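Local coordinates for glyoxalase family protein (Bacillus cereus, PDB 1SS4) that is of unknown function but belongs to the glyoxalase superfamily, probably binds a metal ion and may act as a methylmalonyl-CoA epimerase, at residues 13-22 with 71-82. Numbering follows the deposited sequence.
Sequences DNVSIVVESL and RIELSRFLTPPT
Val18 meets the ring of Phe77 at its edge: CG1 lies in the ring plane, 3.8 Å from Phe77 CD2, and the methyl of Thr82 closes on that same CG1. Leu22 CB stands more loosely at the edge of the Arg76 guanidinium, near its plane, 4.3 Å from Arg76 NE; the arginine chain bends at chi3 (65°), with CD 3.4 Å from Glu20 O, and its NH2 forms a salt bridge with Glu59. At the other end, water 2 sits at the edge of the Arg71 guanidinium, 2.7 Å from Arg71 NH1, and donates to Asp13 O, while Arg71 NE pairs with Glu37. The amide of Asn14 and the carboxylate of Glu73 are inclined by 46°, with ND2 and OE1 not bonded; ND2 instead reaches Asp13 OD2 (2.9 Å), nearly within the amide plane, and OD1 accepts from Arg98 of the second subunit.

Five backbone hydrogen bonds join segments 13-22 and 71-82, the strands running in parallel register. Val19 N to Ser75 O is the shortest, at 2.7 Å, and beyond it water 3 links Val19 O with Phe77 N. On the face carrying Val15, Ile17, Ile72 and Leu74, Ile17 CD1 packs against Ile72 CG2 (3.9 Å), and Leu22 CD1 comes across to Leu74 CB (3.6 Å); helix 22-32 covers part of this face through Ala25 and Phe29, and strand 95-103 meets Val15 and Ile72.

Strand 13-18, outermost within its chain, pairs antiparallel with a strand of the second subunit, continuing the sheet across the dimer. The parallel pairing of first and last strands, in order 1-4-3-2, is characteristic of the βαβββ module of the vicinal oxygen chelate fold.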
loop_
_atom_site.group_PDB
_atom_site.type_symbol
_atom_site.label_atom_id
_atom_site.label_comp_id
_atom_site.label_asym_id
_atom_site.label_seq_id
_atom_site.Cartn_x
_atom_site.Cartn_y
_atom_site.Cartn_z
ATOM N N ASP A 13 3.219 7.390 6.415
ATOM C CA ASP A 13 4.011 6.580 7.330
ATOM C C ASP A 13 4.343 5.173 6.868
ATOM O O ASP A 13 5.484 4.719 6.993
ATOM C CB ASP A 13 3.310 6.496 8.678
ATOM C CG ASP A 13 4.258 6.143 9.784
ATOM O OD1 ASP A 13 4.895 7.077 10.341
ATOM O OD2 ASP A 13 4.392 4.930 10.081
ATOM N N ASN A 14 3.355 4.471 6.339
ATOM C CA ASN A 14 3.580 3.100 5.910
ATOM C C ASN A 14 2.355 2.537 5.207
ATOM O O ASN A 14 1.270 3.127 5.248
ATOM C CB ASN A 14 3.861 2.213 7.139
ATOM C CG ASN A 14 2.630 2.101 8.087
ATOM O OD1 ASN A 14 1.652 1.427 7.778
ATOM N ND2 ASN A 14 2.692 2.778 9.231
ATOM N N VAL A 15 2.555 1.400 4.553
ATOM C CA VAL A 15 1.456 0.667 3.948
ATOM C C VAL A 15 1.544 -0.623 4.749
ATOM O O VAL A 15 2.642 -1.086 5.045
ATOM C CB VAL A 15 1.681 0.366 2.459
ATOM C CG1 VAL A 15 3.030 -0.289 2.265
ATOM C CG2 VAL A 15 0.579 -0.553 1.956
ATOM N N SER A 16 0.408 -1.177 5.165
ATOM C CA SER A 16 0.465 -2.401 5.948
ATOM C C SER A 16 -0.134 -3.547 5.198
ATOM O O SER A 16 -1.047 -3.356 4.373
ATOM C CB SER A 16 -0.251 -2.250 7.291
ATOM O OG SER A 16 -1.653 -2.135 7.080
ATOM N N ILE A 17 0.394 -4.741 5.492
ATOM C CA ILE A 17 -0.053 -5.982 4.858
ATOM C C ILE A 17 -0.342 -6.989 5.986
ATOM O O ILE A 17 0.454 -7.117 6.916
ATOM C CB ILE A 17 1.067 -6.593 3.943
ATOM C CG1 ILE A 17 1.677 -5.513 3.038
ATOM C CG2 ILE A 17 0.478 -7.744 3.088
ATOM C CD1 ILE A 17 2.936 -5.972 2.275
ATOM N N VAL A 18 -1.483 -7.666 5.905
ATOM C CA VAL A 18 -1.867 -8.685 6.880
ATOM C C VAL A 18 -1.357 -9.994 6.283
ATOM O O VAL A 18 -1.690 -10.329 5.153
ATOM C CB VAL A 18 -3.400 -8.735 7.053
ATOM C CG1 VAL A 18 -3.806 -9.915 7.918
ATOM C CG2 VAL A 18 -3.864 -7.452 7.676
ATOM N N VAL A 19 -0.522 -10.712 7.029
ATOM C CA VAL A 19 0.047 -11.939 6.514
ATOM C C VAL A 19 -0.235 -13.146 7.397
ATOM O O VAL A 19 -0.672 -13.004 8.547
ATOM C CB VAL A 19 1.568 -11.794 6.302
ATOM C CG1 VAL A 19 1.842 -10.618 5.371
ATOM C CG2 VAL A 19 2.277 -11.583 7.638
ATOM N N GLU A 20 0.000 -14.326 6.825
ATOM C CA GLU A 20 -0.202 -15.606 7.498
ATOM C C GLU A 20 0.976 -15.903 8.433
ATOM O O GLU A 20 0.792 -16.325 9.571
ATOM C CB GLU A 20 -0.313 -16.706 6.438
ATOM C CG GLU A 20 -0.828 -18.032 6.935
ATOM C CD GLU A 20 -0.975 -19.053 5.810
ATOM O OE1 GLU A 20 -1.392 -20.194 6.125
ATOM O OE2 GLU A 20 -0.681 -18.728 4.619
ATOM N N SER A 21 2.188 -15.681 7.938
ATOM C CA SER A 21 3.414 -15.921 8.710
ATOM C C SER A 21 4.269 -14.661 8.777
ATOM O O SER A 21 4.790 -14.207 7.758
ATOM C CB SER A 21 4.249 -17.034 8.068
ATOM O OG SER A 21 5.562 -17.065 8.615
ATOM N N LEU A 22 4.410 -14.097 9.975
ATOM C CA LEU A 22 5.227 -12.902 10.134
ATOM C C LEU A 22 6.695 -13.257 9.841
ATOM O O LEU A 22 7.411 -12.517 9.149
ATOM C CB LEU A 22 5.068 -12.339 11.552
ATOM C CG LEU A 22 5.320 -10.838 11.710
ATOM C CD1 LEU A 22 4.410 -10.060 10.746
ATOM C CD2 LEU A 22 5.058 -10.415 13.152
ATOM N N ARG A 71 7.988 2.754 4.759
ATOM C CA ARG A 71 7.836 1.625 5.649
ATOM C C ARG A 71 6.708 0.692 5.249
ATOM O O ARG A 71 5.699 1.119 4.681
ATOM C CB ARG A 71 7.587 2.116 7.081
ATOM C CG ARG A 71 8.788 2.766 7.750
ATOM C CD ARG A 71 8.391 3.490 9.048
ATOM N NE ARG A 71 9.585 3.859 9.797
ATOM C CZ ARG A 71 10.364 4.895 9.507
ATOM N NH1 ARG A 71 10.067 5.692 8.487
ATOM N NH2 ARG A 71 11.464 5.110 10.215
ATOM N N ILE A 72 6.897 -0.585 5.575
ATOM C CA ILE A 72 5.896 -1.614 5.336
ATOM C C ILE A 72 5.613 -2.234 6.701
ATOM O O ILE A 72 6.512 -2.750 7.371
ATOM C CB ILE A 72 6.397 -2.703 4.391
ATOM C CG1 ILE A 72 6.578 -2.124 2.999
ATOM C CG2 ILE A 72 5.426 -3.896 4.384
ATOM C CD1 ILE A 72 7.468 -2.992 2.090
ATOM N N GLU A 73 4.359 -2.159 7.121
ATOM C CA GLU A 73 3.965 -2.736 8.397
ATOM C C GLU A 73 3.359 -4.095 8.108
ATOM O O GLU A 73 2.412 -4.204 7.323
ATOM C CB GLU A 73 2.920 -1.859 9.094
ATOM C CG GLU A 73 2.552 -2.348 10.488
ATOM C CD GLU A 73 1.561 -1.423 11.208
ATOM O OE1 GLU A 73 1.800 -0.196 11.267
ATOM O OE2 GLU A 73 0.544 -1.919 11.722
ATOM N N LEU A 74 3.895 -5.122 8.751
ATOM C CA LEU A 74 3.400 -6.476 8.579
ATOM C C LEU A 74 2.627 -6.851 9.841
ATOM O O LEU A 74 3.107 -6.635 10.965
ATOM C CB LEU A 74 4.584 -7.429 8.339
ATOM C CG LEU A 74 5.451 -7.084 7.122
ATOM C CD1 LEU A 74 6.720 -7.930 7.117
ATOM C CD2 LEU A 74 4.661 -7.308 5.812
ATOM N N SER A 75 1.413 -7.370 9.653
ATOM C CA SER A 75 0.552 -7.773 10.761
ATOM C C SER A 75 0.082 -9.219 10.622
ATOM O O SER A 75 -0.206 -9.688 9.519
ATOM C CB SER A 75 -0.692 -6.878 10.837
ATOM O OG SER A 75 -0.356 -5.585 11.298
ATOM N N ARG A 76 0.010 -9.906 11.755
ATOM C CA ARG A 76 -0.474 -11.282 11.819
ATOM C C ARG A 76 -1.507 -11.338 12.945
ATOM O O ARG A 76 -1.200 -11.008 14.096
ATOM C CB ARG A 76 0.665 -12.250 12.137
ATOM C CG ARG A 76 0.201 -13.694 12.233
ATOM C CD ARG A 76 1.377 -14.622 12.500
ATOM N NE ARG A 76 1.995 -14.390 13.807
ATOM C CZ ARG A 76 1.534 -14.889 14.952
ATOM N NH1 ARG A 76 0.445 -15.653 14.959
ATOM N NH2 ARG A 76 2.171 -14.638 16.088
ATOM N N PHE A 77 -2.730 -11.738 12.609
ATOM C CA PHE A 77 -3.802 -11.833 13.592
ATOM C C PHE A 77 -3.744 -13.148 14.378
ATOM O O PHE A 77 -3.647 -14.204 13.786
ATOM C CB PHE A 77 -5.165 -11.746 12.896
ATOM C CG PHE A 77 -5.627 -10.334 12.618
ATOM C CD1 PHE A 77 -6.321 -9.612 13.587
ATOM C CD2 PHE A 77 -5.342 -9.715 11.402
ATOM C CE1 PHE A 77 -6.721 -8.282 13.350
ATOM C CE2 PHE A 77 -5.732 -8.401 11.156
ATOM C CZ PHE A 77 -6.424 -7.677 12.131
ATOM N N LEU A 78 -3.776 -13.073 15.707
ATOM C CA LEU A 78 -3.825 -14.288 16.526
ATOM C C LEU A 78 -5.335 -14.425 16.768
ATOM O O LEU A 78 -5.927 -15.487 16.568
ATOM C CB LEU A 78 -3.064 -14.093 17.830
ATOM C CG LEU A 78 -1.533 -14.123 17.732
ATOM C CD1 LEU A 78 -1.005 -12.912 16.967
ATOM C CD2 LEU A 78 -0.953 -14.145 19.133
ATOM N N THR A 79 -5.956 -13.326 17.169
ATOM C CA THR A 79 -7.405 -13.272 17.362
ATOM C C THR A 79 -7.877 -11.858 16.999
ATOM O O THR A 79 -7.171 -10.872 17.255
ATOM C CB THR A 79 -7.825 -13.564 18.826
ATOM O OG1 THR A 79 -7.154 -12.653 19.698
ATOM C CG2 THR A 79 -7.482 -15.000 19.218
ATOM N N PRO A 80 -9.044 -11.747 16.343
ATOM C CA PRO A 80 -9.902 -12.863 15.932
ATOM C C PRO A 80 -9.210 -13.454 14.714
ATOM O O PRO A 80 -8.331 -12.819 14.159
ATOM C CB PRO A 80 -11.192 -12.167 15.535
ATOM C CG PRO A 80 -10.668 -10.887 14.902
ATOM C CD PRO A 80 -9.624 -10.459 15.918
ATOM N N PRO A 81 -9.589 -14.664 14.273
ATOM C CA PRO A 81 -8.858 -15.135 13.091
ATOM C C PRO A 81 -9.209 -14.339 11.828
ATOM O O PRO A 81 -10.221 -13.626 11.780
ATOM C CB PRO A 81 -9.295 -16.592 12.983
ATOM C CG PRO A 81 -10.712 -16.529 13.415
ATOM C CD PRO A 81 -10.623 -15.638 14.670
ATOM N N THR A 82 -8.382 -14.445 10.796
ATOM C CA THR A 82 -8.716 -13.740 9.569
ATOM C C THR A 82 -9.916 -14.502 8.963
ATOM O O THR A 82 -10.118 -15.690 9.234
ATOM C CB THR A 82 -7.494 -13.679 8.604
ATOM O OG1 THR A 82 -6.880 -14.960 8.527
ATOM C CG2 THR A 82 -6.439 -12.683 9.131
HETATM O O HOH W 1 5.976 4.848 3.700
HETATM O O HOH W 2 7.828 6.159 6.962
HETATM O O HOH W 3 -3.092 -12.746 10.045
#